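Local coordinates for uncharacterized protein (Acinetobacter baumannii, PDB 4PUX) that is of unknown function but adopts the curled, antiparallel beta-barrel-like fold of the DUF3237 family, at residues V26-T31 / K37-P42; T77-E82 / V152-Y157; M124-S129 / S134-T139. All blocks are in the same frame, centred on the assembly; numbering follows the deposited sequence. Where two conformers were deposited one is given.

Contact 1 of 3, residues V26-T31 / K37-P42; sequences VWELGT and KRRIIP. With EDO (1,2-ethanediol), chain C.
Glu28 and Arg39 run alongside each other on the same face of the hairpin and form a salt bridge. The guanidinium grips side-on: NE of Arg39 meets Glu28 OE1 at 3.1 Å, and NH2 of Arg39 meets Glu28 OE2 at 2.9 Å. Both oxygens are approached on their syn sides, with the planes 29° apart. A bend in the Glu28 chain (chi2 -77°) turns the carboxylate to the NE/NH2 edge of the guanidinium, and Val26 CG1 packs over one face, 3.8 Å from Arg39 NH2. Arg39 NH1 bonds Gln65. The bent Arg38 chain leads away from strand 27-31, its NH1 and NH2 both donating at the guanidinium edge to O1 of an ethanediol.

Backbone bonds zip together the beta hairpin of strands 27-33 and 36-49. Trp27 and Ile40 exchange a reciprocal pair, Ile40 N reaching Trp27 O at 2.9 Å. At a beta bulge, Leu29 N donates to Arg38 O and Arg38 N to Gly30 O. One water accepts from Gly30 N and donates to Arg38 O and Glu28 OE1.

On the face opposite the salt bridge, Trp27 CZ3 rests 3.8 Å from Pro42 CG. Trp27 NE1 hydrogen-bonds a citric acid molecule.

Contact 2 of 3, residues T77-E82 / V152-Y157; sequences TRYLLE and VIYDAY. With EDO (1,2-ethanediol), chain D; EDO (1,2-ethanediol), chain B.
Tyr79 and Tyr154 make a buried hydroxyl-to-hydroxyl hydrogen bond across the interior of the barrel, between strands 73-83 and 151-159, which are not paired with each other in the sheet. The two side chains reach in from facing walls, and OH of Tyr79 lies 2.7 Å from OH of Tyr154, at the edge of the Tyr154 ring and close to its plane. This is the one direct touch between the two segments. Both residues face the interior; with CG between backbone N and carbonyl carbon (chi1 57° in Tyr79, 68° in Tyr154), the rings extend until their hydroxyls meet. Tyr154 is held by a ring stack with Phe18, and Tyr79 packs against Val20 and Leu91.

An ethanediol, probably from the crystallisation liquor, joins in: its O2 is 2.9 Å from Tyr79 OH, and its O1 passes 3.8 Å from Thr77 CG2. On the ring edge of Tyr79 lies Thr77 OG1, itself bonded to Thr93. Tyr79 OH thus has two hydroxyl partners but a single proton, so it must accept in at least one of these bonds. The diol suggests that a small hydroxyl compound can sit beside the pair, but establishes no physiological ligand.

Contact 3 of 3, residues M124-S129 / S134-T139; sequences MQFETS and SWLNQT
Phe126 and Asn137 bring the two backbones closest, with CA atoms 5.4 Å apart, where the end of strand 118-127 runs past a short 3-10 turn at 134-137. The turn closes with Asn137 N bonding Ser134 O, and no ladder of direct backbone bonds joins it to the strand. Waters fill in instead: one accepts from Phe126 N and lies within hydrogen-bonding distance of Leu136 O, another donates to Phe126 O and, weakly, to Asn137 O, and a third lies between Met124 O and Thr139 O.

The direct polar link is the Asn137 amide, which reads both backbone groups of Thr128 as a neighbouring strand would. Thr128 N donates to Asn137 OD1 at 2.9 Å, in the carbonyl plane and on a lone pair. Asn137 ND2 returns a nearly straight bond to Thr128 O at 2.9 Å (168°), lying within its own amide plane. With both ends held, the amide cannot easily flip or turn. Beside it, Thr128 CG2 rests 3.8 Å from Ser134 CA, while Thr128 OG1 bonds Leu88 O and Ser130 N.

On the inner side, Phe126 and Leu136 cross at a slant. Leu136 CB abuts Phe126 CG at 3.8 Å, and the branched end of the leucine leans over one face of the ring. At the far end of the turn, Thr139 OG1 donates to Trp135 O at 2.7 Å, from the opposite face of that carbonyl to Gln138 N.

Around this corner, Phe126 continues onto Ile89 and Leu91 of strand 88-99 and Leu15 of strand 12-21. Trp135 reaches Leu15 and Thr158, so the turn lies against strands 12-21 and 151-159, while the strand end packs on 88-99.

How the contacts relate
All three contacts belong to the same curled antiparallel sheet. Contact 1 comes first along the chain, complete in a local hairpin at the barrel's surface, its centre about 20 Å from that of contact 2 and about 29 Å from that of contact 3. Contact 2 spans the interior between distant parts of the sequence, and contact 3 lies in the chain between the two segments of contact 2. Their centres are about 13 Å apart, and Met124 (modelled as selenomethionine) links the 124-129 strand end to the Tyr79-Tyr154 interior, its CE 3.5 Å from Tyr154 OH and its SE against Ala156 CB. The hairpin touches neither but joins the sheet through strand 36-49.

Contact 1 of 3, residues V26-T31 / K37-P42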
loop_
_atom_site.group_PDB
_atom_site.type_symbol
_atom_site.label_atom_id
_atom_site.label_comp_id
_atom_site.label_asym_id
_atom_site.label_seq_id
_atom_site.Cartn_x
_atom_site.Cartn_y
_atom_site.Cartn_z
ATOM N N VAL A 26 5.437 15.930 -4.187
ATOM C CA VAL A 26 6.221 15.172 -3.207
ATOM C C VAL A 26 7.240 16.103 -2.563
ATOM O O VAL A 26 7.871 16.898 -3.260
ATOM C CB VAL A 26 6.961 13.976 -3.858
ATOM C CG1 VAL A 26 7.836 13.245 -2.838
ATOM C CG2 VAL A 26 5.966 12.985 -4.518
ATOM N N TRP A 27 7.339 16.051 -1.235
ATOM C CA TRP A 27 8.448 16.691 -0.540
ATOM C C TRP A 27 9.680 15.756 -0.573
ATOM O O TRP A 27 9.663 14.665 0.006
ATOM C CB TRP A 27 8.087 17.107 0.883
ATOM C CG TRP A 27 7.208 18.320 1.030
ATOM C CD1 TRP A 27 7.562 19.653 0.746
ATOM C CD2 TRP A 27 5.862 18.354 1.449
ATOM N NE1 TRP A 27 6.520 20.478 1.028
ATOM C CE2 TRP A 27 5.462 19.719 1.463
ATOM C CE3 TRP A 27 4.963 17.384 1.909
ATOM C CZ2 TRP A 27 4.189 20.126 1.875
ATOM C CZ3 TRP A 27 3.676 17.797 2.284
ATOM C CH2 TRP A 27 3.323 19.152 2.300
ATOM N N GLU A 28 10.692 16.178 -1.316
ATOM C CA GLU A 28 11.951 15.447 -1.502
ATOM C C GLU A 28 12.964 15.964 -0.499
ATOM O O GLU A 28 13.537 17.025 -0.694
ATOM C CB GLU A 28 12.458 15.650 -2.935
ATOM C CG GLU A 28 11.486 15.196 -4.038
ATOM C CD GLU A 28 11.448 13.685 -4.235
ATOM O OE1 GLU A 28 12.154 12.944 -3.492
ATOM O OE2 GLU A 28 10.719 13.230 -5.155
ATOM N N LEU A 29 13.085 15.286 0.634
ATOM C CA LEU A 29 13.990 15.750 1.711
ATOM C C LEU A 29 15.449 15.386 1.517
ATOM O O LEU A 29 16.306 15.894 2.277
ATOM C CB LEU A 29 13.515 15.265 3.100
ATOM C CG LEU A 29 12.503 16.207 3.756
ATOM C CD1 LEU A 29 11.181 16.275 3.020
ATOM C CD2 LEU A 29 12.243 15.766 5.158
ATOM N N GLY A 30 15.765 14.575 0.496
ATOM C CA GLY A 30 17.156 14.155 0.268
ATOM C C GLY A 30 17.605 13.115 1.255
ATOM O O GLY A 30 16.804 12.485 1.942
ATOM N N THR A 31 18.919 12.886 1.290
ATOM C CA THR A 31 19.499 11.840 2.074
ATOM C C THR A 31 19.617 12.281 3.522
ATOM O O THR A 31 20.527 13.030 3.885
ATOM C CB THR A 31 20.882 11.441 1.473
ATOM O OG1 THR A 31 20.712 11.037 0.105
ATOM C CG2 THR A 31 21.497 10.308 2.244
ATOM N N LYS A 37 17.063 8.202 0.909
ATOM C CA LYS A 37 16.331 9.435 0.672
ATOM C C LYS A 37 14.960 9.371 1.317
ATOM O O LYS A 37 14.241 8.374 1.168
ATOM C CB LYS A 37 16.189 9.707 -0.836
ATOM C CG LYS A 37 17.505 10.010 -1.466
ATOM C CD LYS A 37 17.344 10.310 -2.955
ATOM C CE LYS A 37 18.706 10.364 -3.693
ATOM N NZ LYS A 37 18.533 10.398 -5.196
ATOM N N ARG A 38 14.619 10.419 2.055
ATOM C CA ARG A 38 13.302 10.593 2.669
ATOM C C ARG A 38 12.383 11.349 1.702
ATOM O O ARG A 38 12.724 12.430 1.251
ATOM C CB ARG A 38 13.427 11.360 3.996
ATOM C CG ARG A 38 12.084 11.714 4.593
ATOM C CD ARG A 38 11.293 10.480 5.030
ATOM N NE ARG A 38 11.880 9.790 6.187
ATOM C CZ ARG A 38 11.379 8.696 6.731
ATOM N NH1 ARG A 38 10.337 8.094 6.154
ATOM N NH2 ARG A 38 11.877 8.220 7.861
ATOM N N ARG A 39 11.242 10.759 1.391
ATOM C CA ARG A 39 10.233 11.330 0.495
ATOM C C ARG A 39 8.883 11.315 1.240
ATOM O O ARG A 39 8.467 10.259 1.748
ATOM C CB ARG A 39 10.109 10.505 -0.814
ATOM C CG ARG A 39 11.450 10.232 -1.483
ATOM C CD ARG A 39 11.278 9.473 -2.778
ATOM N NE ARG A 39 10.657 10.282 -3.812
ATOM C CZ ARG A 39 9.584 9.949 -4.531
ATOM N NH1 ARG A 39 8.989 8.771 -4.399
ATOM N NH2 ARG A 39 9.152 10.787 -5.456
ATOM N N ILE A 40 8.212 12.466 1.330
ATOM C CA ILE A 40 6.898 12.571 2.006
ATOM C C ILE A 40 5.889 12.843 0.916
ATOM O O ILE A 40 5.912 13.886 0.257
ATOM C CB ILE A 40 6.897 13.623 3.130
ATOM C CG1 ILE A 40 7.991 13.309 4.166
ATOM C CG2 ILE A 40 5.491 13.750 3.757
ATOM C CD1 ILE A 40 8.188 14.386 5.228
ATOM N N ILE A 41 5.103 11.815 0.631
ATOM C CA ILE A 41 4.196 11.744 -0.524
ATOM C C ILE A 41 2.720 11.885 -0.047
ATOM O O ILE A 41 2.161 10.933 0.543
ATOM C CB ILE A 41 4.368 10.392 -1.248
ATOM C CG1 ILE A 41 5.834 10.127 -1.619
ATOM C CG2 ILE A 41 3.412 10.286 -2.463
ATOM C CD1 ILE A 41 6.152 8.702 -1.939
ATOM N N PRO A 42 2.149 13.092 -0.124
ATOM C CA PRO A 42 0.762 13.286 0.338
ATOM C C PRO A 42 -0.280 12.399 -0.313
ATOM O O PRO A 42 -0.266 12.196 -1.518
ATOM C CB PRO A 42 0.487 14.763 0.044
ATOM C CG PRO A 42 1.798 15.401 0.043
ATOM C CD PRO A 42 2.682 14.360 -0.660
HETATM C C1 EDO C . 8.768 6.110 8.835
HETATM O O1 EDO C . 10.022 5.970 8.212
HETATM C C2 EDO C . 8.898 6.635 10.260
HETATM O O2 EDO C . 9.368 7.949 10.279
HETATM O O HOH W 1 14.384 12.998 -1.480
#

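Contact 2 of 3, residues T77-E82 / V152-Y157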
loop_
_atom_site.group_PDB
_atom_site.type_symbol
_atom_site.label_atom_id
_atom_site.label_comp_id
_atom_site.label_asym_id
_atom_site.label_seq_id
_atom_site.Cartn_x
_atom_site.Cartn_y
_atom_site.Cartn_z
ATOM N N THR A 77 2.856 4.347 5.759
ATOM C CA THR A 77 1.753 5.273 5.568
ATOM C C THR A 77 0.850 5.426 6.777
ATOM O O THR A 77 0.676 4.506 7.596
ATOM C CB THR A 77 0.827 4.878 4.351
ATOM O OG1 THR A 77 0.062 3.726 4.714
ATOM C CG2 THR A 77 1.644 4.580 3.036
ATOM N N ARG A 78 0.179 6.585 6.829
ATOM C CA ARG A 78 -1.019 6.824 7.688
ATOM C C ARG A 78 -2.047 7.564 6.826
ATOM O O ARG A 78 -1.697 8.588 6.240
ATOM C CB ARG A 78 -0.684 7.673 8.911
ATOM C CG ARG A 78 0.313 7.030 9.835
ATOM C CD ARG A 78 0.562 7.851 11.115
ATOM N NE ARG A 78 1.564 7.185 11.959
ATOM C CZ ARG A 78 1.991 7.648 13.140
ATOM N NH1 ARG A 78 1.578 8.844 13.582
ATOM N NH2 ARG A 78 2.865 6.935 13.862
ATOM N N TYR A 79 -3.267 7.052 6.711
ATOM C CA TYR A 79 -4.359 7.712 6.034
ATOM C C TYR A 79 -5.704 7.297 6.568
ATOM O O TYR A 79 -5.777 6.604 7.621
ATOM C CB TYR A 79 -4.216 7.629 4.521
ATOM C CG TYR A 79 -4.110 6.284 3.806
ATOM C CD1 TYR A 79 -2.957 5.508 3.872
ATOM C CD2 TYR A 79 -5.081 5.906 2.875
ATOM C CE1 TYR A 79 -2.805 4.365 3.088
ATOM C CE2 TYR A 79 -4.943 4.782 2.096
ATOM C CZ TYR A 79 -3.793 4.040 2.146
ATOM O OH TYR A 79 -3.639 2.961 1.301
ATOM N N LEU A 80 -6.796 7.759 5.931
ATOM C CA LEU A 80 -8.129 7.758 6.567
ATOM C C LEU A 80 -9.244 7.434 5.580
ATOM O O LEU A 80 -9.305 8.035 4.506
ATOM C CB LEU A 80 -8.362 9.078 7.287
ATOM C CG LEU A 80 -9.640 9.239 8.084
ATOM C CD1 LEU A 80 -9.724 8.198 9.217
ATOM C CD2 LEU A 80 -9.702 10.639 8.685
ATOM N N LEU A 81 -10.018 6.401 5.900
ATOM C CA LEU A 81 -11.132 5.913 5.067
ATOM C C LEU A 81 -12.466 6.400 5.623
ATOM O O LEU A 81 -12.665 6.400 6.869
ATOM C CB LEU A 81 -11.143 4.390 5.029
ATOM C CG LEU A 81 -9.805 3.673 4.794
ATOM C CD1 LEU A 81 -9.999 2.179 4.737
ATOM C CD2 LEU A 81 -9.112 4.209 3.532
ATOM N N GLU A 82 -13.390 6.706 4.731
ATOM C CA GLU A 82 -14.793 6.986 5.056
ATOM C C GLU A 82 -15.663 6.021 4.249
ATOM O O GLU A 82 -15.702 6.081 3.029
ATOM C CB GLU A 82 -15.194 8.432 4.789
ATOM C CG GLU A 82 -16.654 8.735 5.144
ATOM C CD GLU A 82 -17.144 10.138 4.767
ATOM O OE1 GLU A 82 -16.775 10.641 3.704
ATOM O OE2 GLU A 82 -18.030 10.693 5.483
ATOM N N VAL A 152 -1.641 5.056 -6.691
ATOM C CA VAL A 152 -1.353 3.647 -6.425
ATOM C C VAL A 152 -2.685 2.873 -6.415
ATOM O O VAL A 152 -3.662 3.280 -5.760
ATOM C CB VAL A 152 -0.641 3.452 -5.065
ATOM C CG1 VAL A 152 -0.492 1.951 -4.722
ATOM C CG2 VAL A 152 0.718 4.124 -5.094
ATOM N N ILE A 153 -2.729 1.798 -7.176
ATOM C CA ILE A 153 -3.867 0.876 -7.224
ATOM C C ILE A 153 -3.445 -0.413 -6.532
ATOM O O ILE A 153 -2.351 -0.944 -6.820
ATOM C CB ILE A 153 -4.224 0.477 -8.696
ATOM C CG1 ILE A 153 -4.352 1.712 -9.596
ATOM C CG2 ILE A 153 -5.499 -0.404 -8.733
ATOM C CD1 ILE A 153 -5.436 2.630 -9.217
ATOM N N TYR A 154 -4.265 -0.941 -5.636
ATOM C CA TYR A 154 -3.953 -2.235 -5.020
ATOM C C TYR A 154 -5.169 -3.054 -4.659
ATOM O O TYR A 154 -6.260 -2.510 -4.406
ATOM C CB TYR A 154 -3.032 -2.054 -3.806
ATOM C CG TYR A 154 -3.586 -1.342 -2.546
ATOM C CD1 TYR A 154 -4.284 -2.072 -1.535
ATOM C CD2 TYR A 154 -3.311 -0.016 -2.304
ATOM C CE1 TYR A 154 -4.683 -1.489 -0.340
ATOM C CE2 TYR A 154 -3.703 0.591 -1.131
ATOM C CZ TYR A 154 -4.379 -0.147 -0.136
ATOM O OH TYR A 154 -4.764 0.492 1.034
ATOM N N ASP A 155 -5.005 -4.356 -4.727
ATOM C CA ASP A 155 -6.005 -5.320 -4.281
ATOM C C ASP A 155 -5.692 -5.724 -2.824
ATOM O O ASP A 155 -4.583 -6.205 -2.533
ATOM C CB ASP A 155 -5.972 -6.580 -5.160
ATOM C CG ASP A 155 -6.391 -6.329 -6.595
ATOM O OD1 ASP A 155 -7.189 -5.408 -6.864
ATOM O OD2 ASP A 155 -5.922 -7.078 -7.466
ATOM N N ALA A 156 -6.616 -5.444 -1.927
ATOM C CA ALA A 156 -6.519 -5.809 -0.514
ATOM C C ALA A 156 -7.204 -7.140 -0.219
ATOM O O ALA A 156 -8.290 -7.416 -0.764
ATOM C CB ALA A 156 -7.121 -4.731 0.348
ATOM N N TYR A 157 -6.581 -7.919 0.661
ATOM C CA TYR A 157 -7.072 -9.230 1.127
ATOM C C TYR A 157 -6.922 -9.338 2.644
ATOM O O TYR A 157 -5.929 -8.848 3.202
ATOM C CB TYR A 157 -6.269 -10.379 0.501
ATOM C CG TYR A 157 -6.204 -10.362 -1.019
ATOM C CD1 TYR A 157 -5.295 -9.541 -1.701
ATOM C CD2 TYR A 157 -7.038 -11.203 -1.788
ATOM C CE1 TYR A 157 -5.242 -9.531 -3.068
ATOM C CE2 TYR A 157 -6.974 -11.192 -3.169
ATOM C CZ TYR A 157 -6.074 -10.374 -3.802
ATOM O OH TYR A 157 -5.997 -10.384 -5.177
HETATM C C1 EDO D . 0.521 1.517 0.241
HETATM O O1 EDO D . 1.612 2.234 -0.012
HETATM C C2 EDO D . -0.629 2.341 0.781
HETATM O O2 EDO D . -1.170 3.321 -0.082
HETATM C C1 EDO B . -18.267 7.944 0.699
HETATM O O1 EDO B . -18.211 9.326 1.118
HETATM C C2 EDO B . -19.177 7.819 -0.543
HETATM O O2 EDO B . -19.350 6.424 -0.878
#

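Contact 3 of 3, residues M124-S129 / S134-T139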
loop_
_atom_site.group_PDB
_atom_site.type_symbol
_atom_site.label_atom_id
_atom_site.label_comp_id
_atom_site.label_asym_id
_atom_site.label_seq_id
_atom_site.Cartn_x
_atom_site.Cartn_y
_atom_site.Cartn_z
HETATM N N MSE A 124 -1.342 -4.327 6.093
HETATM C CA MSE A 124 -2.354 -3.333 6.412
HETATM C C MSE A 124 -2.827 -3.502 7.871
HETATM O O MSE A 124 -3.124 -4.610 8.287
HETATM C CB MSE A 124 -3.573 -3.501 5.465
HETATM C CG MSE A 124 -3.222 -3.461 3.993
HETATM SE SE MSE A 124 -4.728 -3.823 2.832
HETATM C CE MSE A 124 -5.788 -2.225 3.041
ATOM N N GLN A 125 -3.015 -2.370 8.568
ATOM C CA GLN A 125 -3.512 -2.326 9.948
ATOM C C GLN A 125 -4.641 -1.297 10.028
ATOM O O GLN A 125 -4.473 -0.142 9.555
ATOM C CB GLN A 125 -2.388 -1.920 10.896
ATOM C CG GLN A 125 -2.785 -1.866 12.335
ATOM C CD GLN A 125 -1.618 -1.530 13.238
ATOM O OE1 GLN A 125 -0.446 -1.440 12.809
ATOM N NE2 GLN A 125 -1.917 -1.353 14.478
ATOM N N PHE A 126 -5.768 -1.707 10.565
ATOM C CA PHE A 126 -6.987 -0.874 10.644
ATOM C C PHE A 126 -7.363 -0.505 12.070
ATOM O O PHE A 126 -7.208 -1.318 12.978
ATOM C CB PHE A 126 -8.155 -1.634 10.052
ATOM C CG PHE A 126 -7.943 -2.161 8.656
ATOM C CD1 PHE A 126 -7.435 -3.454 8.448
ATOM C CD2 PHE A 126 -8.317 -1.399 7.535
ATOM C CE1 PHE A 126 -7.323 -3.975 7.131
ATOM C CE2 PHE A 126 -8.186 -1.907 6.239
ATOM C CZ PHE A 126 -7.646 -3.197 6.038
ATOM N N GLU A 127 -8.074 0.626 12.239
ATOM C CA GLU A 127 -8.639 1.050 13.532
ATOM C C GLU A 127 -9.967 1.733 13.285
ATOM O O GLU A 127 -10.007 2.733 12.574
ATOM C CB GLU A 127 -7.799 2.048 14.317
ATOM C CG GLU A 127 -6.680 1.567 15.067
ATOM C CD GLU A 127 -6.091 2.647 16.030
ATOM O OE1 GLU A 127 -6.833 3.558 16.593
ATOM O OE2 GLU A 127 -4.900 2.482 16.306
ATOM N N THR A 128 -11.021 1.183 13.872
ATOM C CA THR A 128 -12.361 1.779 13.798
ATOM C C THR A 128 -13.160 1.450 15.057
ATOM O O THR A 128 -12.945 0.420 15.708
ATOM C CB THR A 128 -13.095 1.296 12.510
ATOM O OG1 THR A 128 -14.347 1.967 12.343
ATOM C CG2 THR A 128 -13.342 -0.249 12.563
ATOM N N SER A 129 -14.148 2.317 15.366
ATOM C CA SER A 129 -15.087 2.033 16.451
ATOM C C SER A 129 -16.452 1.525 15.931
ATOM O O SER A 129 -17.297 1.141 16.742
ATOM C CB SER A 129 -15.338 3.290 17.303
ATOM O OG SER A 129 -16.017 4.296 16.576
ATOM N N SER A 134 -15.511 -3.392 12.821
ATOM C CA SER A 134 -14.519 -3.596 13.886
ATOM C C SER A 134 -13.762 -4.943 13.794
ATOM O O SER A 134 -12.688 -5.093 14.396
ATOM C CB SER A 134 -15.141 -3.410 15.270
ATOM O OG SER A 134 -16.140 -4.353 15.498
ATOM N N TRP A 135 -14.279 -5.893 13.022
ATOM C CA TRP A 135 -13.517 -7.119 12.739
ATOM C C TRP A 135 -12.144 -6.816 12.168
ATOM O O TRP A 135 -11.169 -7.558 12.392
ATOM C CB TRP A 135 -14.305 -8.072 11.805
ATOM C CG TRP A 135 -14.455 -7.604 10.386
ATOM C CD1 TRP A 135 -15.292 -6.612 9.923
ATOM C CD2 TRP A 135 -13.849 -8.180 9.238
ATOM N NE1 TRP A 135 -15.188 -6.500 8.550
ATOM C CE2 TRP A 135 -14.292 -7.439 8.110
ATOM C CE3 TRP A 135 -12.923 -9.212 9.048
ATOM C CZ2 TRP A 135 -13.895 -7.748 6.803
ATOM C CZ3 TRP A 135 -12.534 -9.530 7.756
ATOM C CH2 TRP A 135 -13.015 -8.796 6.647
ATOM N N LEU A 136 -12.025 -5.718 11.409
ATOM C CA LEU A 136 -10.752 -5.341 10.834
ATOM C C LEU A 136 -9.688 -4.912 11.846
ATOM O O LEU A 136 -8.489 -4.989 11.536
ATOM C CB LEU A 136 -10.941 -4.247 9.792
ATOM C CG LEU A 136 -11.790 -4.589 8.561
ATOM C CD1 LEU A 136 -12.087 -3.317 7.751
ATOM C CD2 LEU A 136 -11.046 -5.621 7.744
ATOM N N ASN A 137 -10.125 -4.560 13.071
ATOM C CA ASN A 137 -9.211 -4.237 14.163
ATOM C C ASN A 137 -8.365 -5.436 14.609
ATOM O O ASN A 137 -7.317 -5.264 15.259
ATOM C CB ASN A 137 -9.976 -3.758 15.405
ATOM C CG ASN A 137 -10.690 -2.417 15.220
ATOM O OD1 ASN A 137 -10.342 -1.580 14.374
ATOM N ND2 ASN A 137 -11.729 -2.219 16.008
ATOM N N GLN A 138 -8.817 -6.637 14.293
ATOM C CA GLN A 138 -8.172 -7.861 14.788
ATOM C C GLN A 138 -7.971 -8.940 13.734
ATOM O O GLN A 138 -7.913 -10.136 14.052
ATOM C CB GLN A 138 -8.954 -8.419 15.998
ATOM C CG GLN A 138 -10.428 -8.740 15.670
ATOM C CD GLN A 138 -11.130 -9.406 16.835
ATOM O OE1 GLN A 138 -10.827 -9.114 17.988
ATOM N NE2 GLN A 138 -12.069 -10.280 16.547
ATOM N N THR A 139 -7.795 -8.487 12.490
ATOM C CA THR A 139 -7.590 -9.361 11.330
ATOM C C THR A 139 -6.345 -8.893 10.563
ATOM O O THR A 139 -6.165 -7.697 10.353
ATOM C CB THR A 139 -8.834 -9.305 10.412
ATOM O OG1 THR A 139 -9.997 -9.669 11.162
ATOM C CG2 THR A 139 -8.694 -10.239 9.219
HETATM O O HOH W 2 -4.288 -5.825 10.392
HETATM O O HOH W 3 -5.794 -4.314 11.948
HETATM O O HOH W 4 -5.846 -2.199 15.066
#